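Local coordinates for TIGR00266 family protein (Pseudomonas aeruginosa, PDB 1YOX) that is of unknown function but belongs to the AIM24 family, named for mitochondrial biogenesis, and has a largely beta-strand fold, at residues Gly27-Ala32 and His79-Gly84; Gly42-Thr47 and Gln88-Ala93. All blocks are in the same frame, centred on the assembly; numbering follows the deposited sequence.

Interaction 1 of 2, residues Gly27-Ala32 and His79-Gly84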
# COMPACT_ATOMS: atom_id res chain seq x y z
N GLY C 27 -22.62 12.81 -23.38
CA GLY C 27 -22.81 11.61 -24.19
C GLY C 27 -21.71 10.57 -24.12
O GLY C 27 -21.91 9.47 -24.61
N GLU C 28 -20.55 10.89 -23.50
CA GLU C 28 -19.38 9.98 -23.47
C GLU C 28 -19.44 8.91 -22.37
O GLU C 28 -20.13 9.07 -21.37
CB GLU C 28 -18.06 10.76 -23.36
CG GLU C 28 -17.68 11.61 -24.57
CD GLU C 28 -16.22 12.06 -24.54
OE1 GLU C 28 -15.65 12.21 -23.43
OE2 GLU C 28 -15.62 12.24 -25.63
N THR C 29 -18.71 7.82 -22.54
CA THR C 29 -18.83 6.69 -21.60
C THR C 29 -17.51 6.02 -21.28
O THR C 29 -16.65 5.90 -22.13
CB THR C 29 -19.86 5.66 -22.08
OG1 THR C 29 -21.12 6.31 -22.22
CG2 THR C 29 -20.03 4.48 -21.08
N VAL C 30 -17.36 5.63 -20.02
CA VAL C 30 -16.25 4.81 -19.57
C VAL C 30 -16.78 3.53 -18.89
O VAL C 30 -17.84 3.54 -18.23
CB VAL C 30 -15.28 5.61 -18.67
CG1 VAL C 30 -15.94 6.01 -17.32
CG2 VAL C 30 -13.98 4.87 -18.46
N ILE C 31 -16.07 2.42 -19.11
CA ILE C 31 -16.46 1.14 -18.54
C ILE C 31 -15.45 0.71 -17.47
O ILE C 31 -14.25 0.88 -17.62
CB ILE C 31 -16.78 0.06 -19.61
CG1 ILE C 31 -15.54 -0.38 -20.38
CG2 ILE C 31 -17.84 0.58 -20.59
CD1 ILE C 31 -15.82 -1.58 -21.35
N ALA C 32 -15.97 0.21 -16.36
CA ALA C 32 -15.16 -0.14 -15.22
C ALA C 32 -15.91 -1.16 -14.38
O ALA C 32 -17.13 -1.25 -14.45
CB ALA C 32 -14.89 1.09 -14.39
N HIS C 79 -21.09 0.73 -16.86
CA HIS C 79 -20.94 1.85 -17.78
C HIS C 79 -21.24 3.15 -17.05
O HIS C 79 -22.29 3.29 -16.42
CB HIS C 79 -21.88 1.70 -18.98
CG HIS C 79 -21.49 0.63 -19.95
ND1 HIS C 79 -21.05 -0.62 -19.55
CD2 HIS C 79 -21.48 0.61 -21.30
CE1 HIS C 79 -20.78 -1.36 -20.61
NE2 HIS C 79 -21.04 -0.64 -21.69
N PHE C 80 -20.31 4.09 -17.12
CA PHE C 80 -20.52 5.43 -16.57
C PHE C 80 -20.67 6.43 -17.72
O PHE C 80 -19.75 6.62 -18.50
CB PHE C 80 -19.37 5.83 -15.63
CG PHE C 80 -19.26 4.95 -14.41
CD1 PHE C 80 -18.66 3.68 -14.48
CD2 PHE C 80 -19.78 5.36 -13.19
CE1 PHE C 80 -18.58 2.86 -13.35
CE2 PHE C 80 -19.69 4.54 -12.04
CZ PHE C 80 -19.08 3.29 -12.13
N THR C 81 -21.85 7.03 -17.84
CA THR C 81 -22.11 8.00 -18.90
C THR C 81 -22.39 9.40 -18.37
O THR C 81 -23.03 9.57 -17.32
CB THR C 81 -23.24 7.54 -19.85
OG1 THR C 81 -22.95 6.21 -20.27
CG2 THR C 81 -23.32 8.42 -21.11
N ASN C 82 -21.86 10.39 -19.11
CA ASN C 82 -22.22 11.81 -18.92
C ASN C 82 -23.59 12.15 -19.56
O ASN C 82 -23.72 12.24 -20.79
CB ASN C 82 -21.12 12.68 -19.50
CG ASN C 82 -21.34 14.19 -19.26
OD1 ASN C 82 -20.45 14.99 -19.53
ND2 ASN C 82 -22.49 14.55 -18.75
N GLU C 83 -24.59 12.33 -18.70
CA GLU C 83 -25.96 12.64 -19.11
C GLU C 83 -26.28 14.12 -18.98
O GLU C 83 -27.46 14.51 -19.03
CB GLU C 83 -26.96 11.87 -18.24
CG GLU C 83 -26.67 10.39 -18.12
CD GLU C 83 -27.52 9.58 -19.06
OE1 GLU C 83 -28.63 9.20 -18.64
OE2 GLU C 83 -27.09 9.35 -20.22
N GLY C 84 -25.25 14.94 -18.79
CA GLY C 84 -25.42 16.39 -18.66
C GLY C 84 -25.07 17.12 -19.93
O GLY C 84 -25.12 16.54 -21.03
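V30 and F80 form the antiparallel hydrogen-bonded pair at the middle of the contact: F80 N gives an almost straight bond to V30 O (2.8 Å), and V30 N returns one to F80 O. Two more backbone bonds extend the pairing beyond strand 29-32, N82 N to E28 O and G27 N to N82 O. T29 and T81 are a non-hydrogen-bonded pair with CA atoms 4.4 Å apart, close enough for their hydroxyls to bond directly, OG1 to OG1 at 2.7 Å. Each threonine turns its OG1 anti to its own carbonyl carbon (chi1 -59° in T29, -51° in T81), which brings the two oxygens together. Strands 29-32 and 78-82 are neighbours in an antiparallel sheet, in which strand 119-123 flanks 29-32 and strand 44-48 flanks 78-82. On the threonine face, I31 lays CG2 over the centre of the H79 imidazole, a CH-pi contact 3.4 Å from the centroid and 5° off the ring normal; Y124 meets the same ring. On the other face, V30 CG1 packs on F80 CB at 3.8 Å and A32 CB approaches F80 CE1 at 4.2 Å, while F92 meets the F80 ring edge-to-face.

Interaction 2 of 2, residues Gly42-Thr47 and Gln88-Ala93; sequences GDIRFT and QHVAFA
G42 and D43 present their backbone N-H groups near the amide end of Q88. The G42 N approach to Q88 OE1 has a poor angle, whereas D43 N makes a weak but nearly straight hydrogen bond to that oxygen (3.4 Å, 169° at the hydrogen). The T41 hydroxyl is the stronger partner of Q88 OE1. A bend in the Q88 chain at chi2 turns the amide toward this turn. The D43 carboxylate crosses the amide with its plane 36° away, and D43 OD1 lies 3.3 Å from Q88 NE2 at an angle too poor for a hydrogen bond. A water joins the two instead, donating to D43 OD1 at 2.7 Å and accepting from Q88 NE2 at 2.9 Å. The CB of I44 is directed at strand 88-92. CG1, set anti to the carbonyl carbon, reaches V90 CG2 at 3.5 Å, and I44 CG2 touches the same methyl at 3.9 Å. I44 CD1 is modelled close to Q88 CB, but too near H89 O for its position to be trusted. F80 packs against both I44 and V90. I44 O accepts a hydrogen bond from R176 of the second subunit. The strand axes approach to 8.5 Å at 50°, and the two strands belong to different antiparallel sheets, 44-48 the outermost strand of one within this chain and 88-92 inside the other. Apolar side chains meeting between two such sheets are characteristic of a beta-sandwich, consistent with the cupin clan to which this family is assigned.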
# COMPACT_ATOMS: atom_id res chain seq x y z
N GLY C 42 -22.09 15.32 -10.82
CA GLY C 42 -23.54 15.28 -10.64
C GLY C 42 -24.36 14.63 -11.72
O GLY C 42 -25.35 13.94 -11.42
N ASP C 43 -23.98 14.83 -12.97
CA ASP C 43 -24.78 14.28 -14.07
C ASP C 43 -24.18 13.02 -14.67
O ASP C 43 -24.51 12.66 -15.79
CB ASP C 43 -24.99 15.35 -15.18
CG ASP C 43 -25.31 16.74 -14.62
OD1 ASP C 43 -24.97 17.74 -15.30
OD2 ASP C 43 -25.89 16.84 -13.50
N ILE C 44 -23.26 12.37 -13.93
CA ILE C 44 -22.83 10.98 -14.24
C ILE C 44 -23.89 9.95 -13.85
O ILE C 44 -24.32 9.91 -12.72
CB ILE C 44 -21.47 10.60 -13.58
CG1 ILE C 44 -20.32 11.20 -14.39
CG2 ILE C 44 -21.26 9.06 -13.55
CD1 ILE C 44 -19.73 12.35 -13.72
N ARG C 45 -24.32 9.16 -14.82
CA ARG C 45 -25.18 8.00 -14.59
C ARG C 45 -24.42 6.69 -14.88
O ARG C 45 -23.53 6.62 -15.74
CB ARG C 45 -26.43 8.05 -15.49
CG ARG C 45 -27.39 9.25 -15.24
CD ARG C 45 -28.14 9.14 -13.92
NE ARG C 45 -28.59 10.45 -13.46
CZ ARG C 45 -27.93 11.21 -12.58
NH1 ARG C 45 -26.78 10.81 -12.04
NH2 ARG C 45 -28.43 12.39 -12.25
N PHE C 46 -24.78 5.65 -14.14
CA PHE C 46 -24.10 4.35 -14.22
C PHE C 46 -25.10 3.21 -14.47
O PHE C 46 -26.18 3.19 -13.87
CB PHE C 46 -23.32 4.09 -12.94
CG PHE C 46 -24.12 4.32 -11.69
CD1 PHE C 46 -24.99 3.34 -11.21
CD2 PHE C 46 -24.01 5.51 -11.00
CE1 PHE C 46 -25.74 3.55 -10.05
CE2 PHE C 46 -24.75 5.74 -9.83
CZ PHE C 46 -25.62 4.75 -9.36
N THR C 47 -24.74 2.28 -15.34
CA THR C 47 -25.61 1.15 -15.61
C THR C 47 -24.83 -0.17 -15.69
O THR C 47 -23.77 -0.23 -16.34
CB THR C 47 -26.47 1.40 -16.87
OG1 THR C 47 -27.28 2.57 -16.66
CG2 THR C 47 -27.39 0.20 -17.18
N GLN C 88 -18.10 16.29 -17.26
CA GLN C 88 -18.26 15.62 -15.99
C GLN C 88 -17.08 14.69 -15.70
O GLN C 88 -16.27 14.38 -16.59
CB GLN C 88 -19.57 14.84 -15.95
CG GLN C 88 -20.84 15.65 -16.15
CD GLN C 88 -21.17 16.57 -15.00
OE1 GLN C 88 -20.98 16.21 -13.84
NE2 GLN C 88 -21.67 17.77 -15.31
N HIS C 89 -16.99 14.23 -14.46
CA HIS C 89 -15.84 13.46 -14.04
C HIS C 89 -16.24 12.26 -13.20
O HIS C 89 -17.23 12.31 -12.43
CB HIS C 89 -14.88 14.36 -13.26
CG HIS C 89 -14.44 15.57 -14.01
ND1 HIS C 89 -13.27 15.63 -14.73
CD2 HIS C 89 -15.02 16.80 -14.13
CE1 HIS C 89 -13.15 16.83 -15.28
NE2 HIS C 89 -14.20 17.55 -14.92
N VAL C 90 -15.47 11.18 -13.35
CA VAL C 90 -15.56 9.98 -12.51
C VAL C 90 -14.14 9.47 -12.28
O VAL C 90 -13.40 9.31 -13.24
CB VAL C 90 -16.29 8.80 -13.20
CG1 VAL C 90 -16.76 7.78 -12.17
CG2 VAL C 90 -17.42 9.25 -14.07
N ALA C 91 -13.77 9.16 -11.03
CA ALA C 91 -12.46 8.60 -10.72
C ALA C 91 -12.49 7.10 -10.32
O ALA C 91 -13.49 6.62 -9.73
CB ALA C 91 -11.75 9.45 -9.65
N PHE C 92 -11.41 6.38 -10.65
CA PHE C 92 -11.29 4.94 -10.42
C PHE C 92 -9.93 4.64 -9.82
O PHE C 92 -8.97 5.32 -10.16
CB PHE C 92 -11.45 4.14 -11.73
CG PHE C 92 -12.74 4.40 -12.43
CD1 PHE C 92 -12.79 5.24 -13.54
CD2 PHE C 92 -13.92 3.83 -11.96
CE1 PHE C 92 -13.96 5.50 -14.19
CE2 PHE C 92 -15.13 4.08 -12.58
CZ PHE C 92 -15.16 4.91 -13.72
N ALA C 93 -9.88 3.66 -8.91
CA ALA C 93 -8.63 3.12 -8.33
C ALA C 93 -8.79 1.62 -8.02
O ALA C 93 -9.90 1.15 -7.67
CB ALA C 93 -8.23 3.86 -7.10
O HOH W 1 -23.51 18.76 -17.28

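Overall arrangement
Interactions 1 and 2 lie with their centres about 7 Å apart and share one sheet, because strand 78-82 pairs with 29-32 on one side and with 44-48 on the other: T81 N probably donates to R45 O, and T47 N to H79 O. Interaction 1 is the more buried and works within that sheet, mainly through backbone hydrogen bonds. Interaction 2 is partly buried and spans two sheets through side chains, changing from a water-bridged polar end at D43 and Q88 to an apolar end at I44 and V90. F80 belongs to interaction 1 by its backbone pairing and faces interaction 2 with its ring. No other subunit touches interaction 1, whereas the second subunit reaches 42-47 and 88-93.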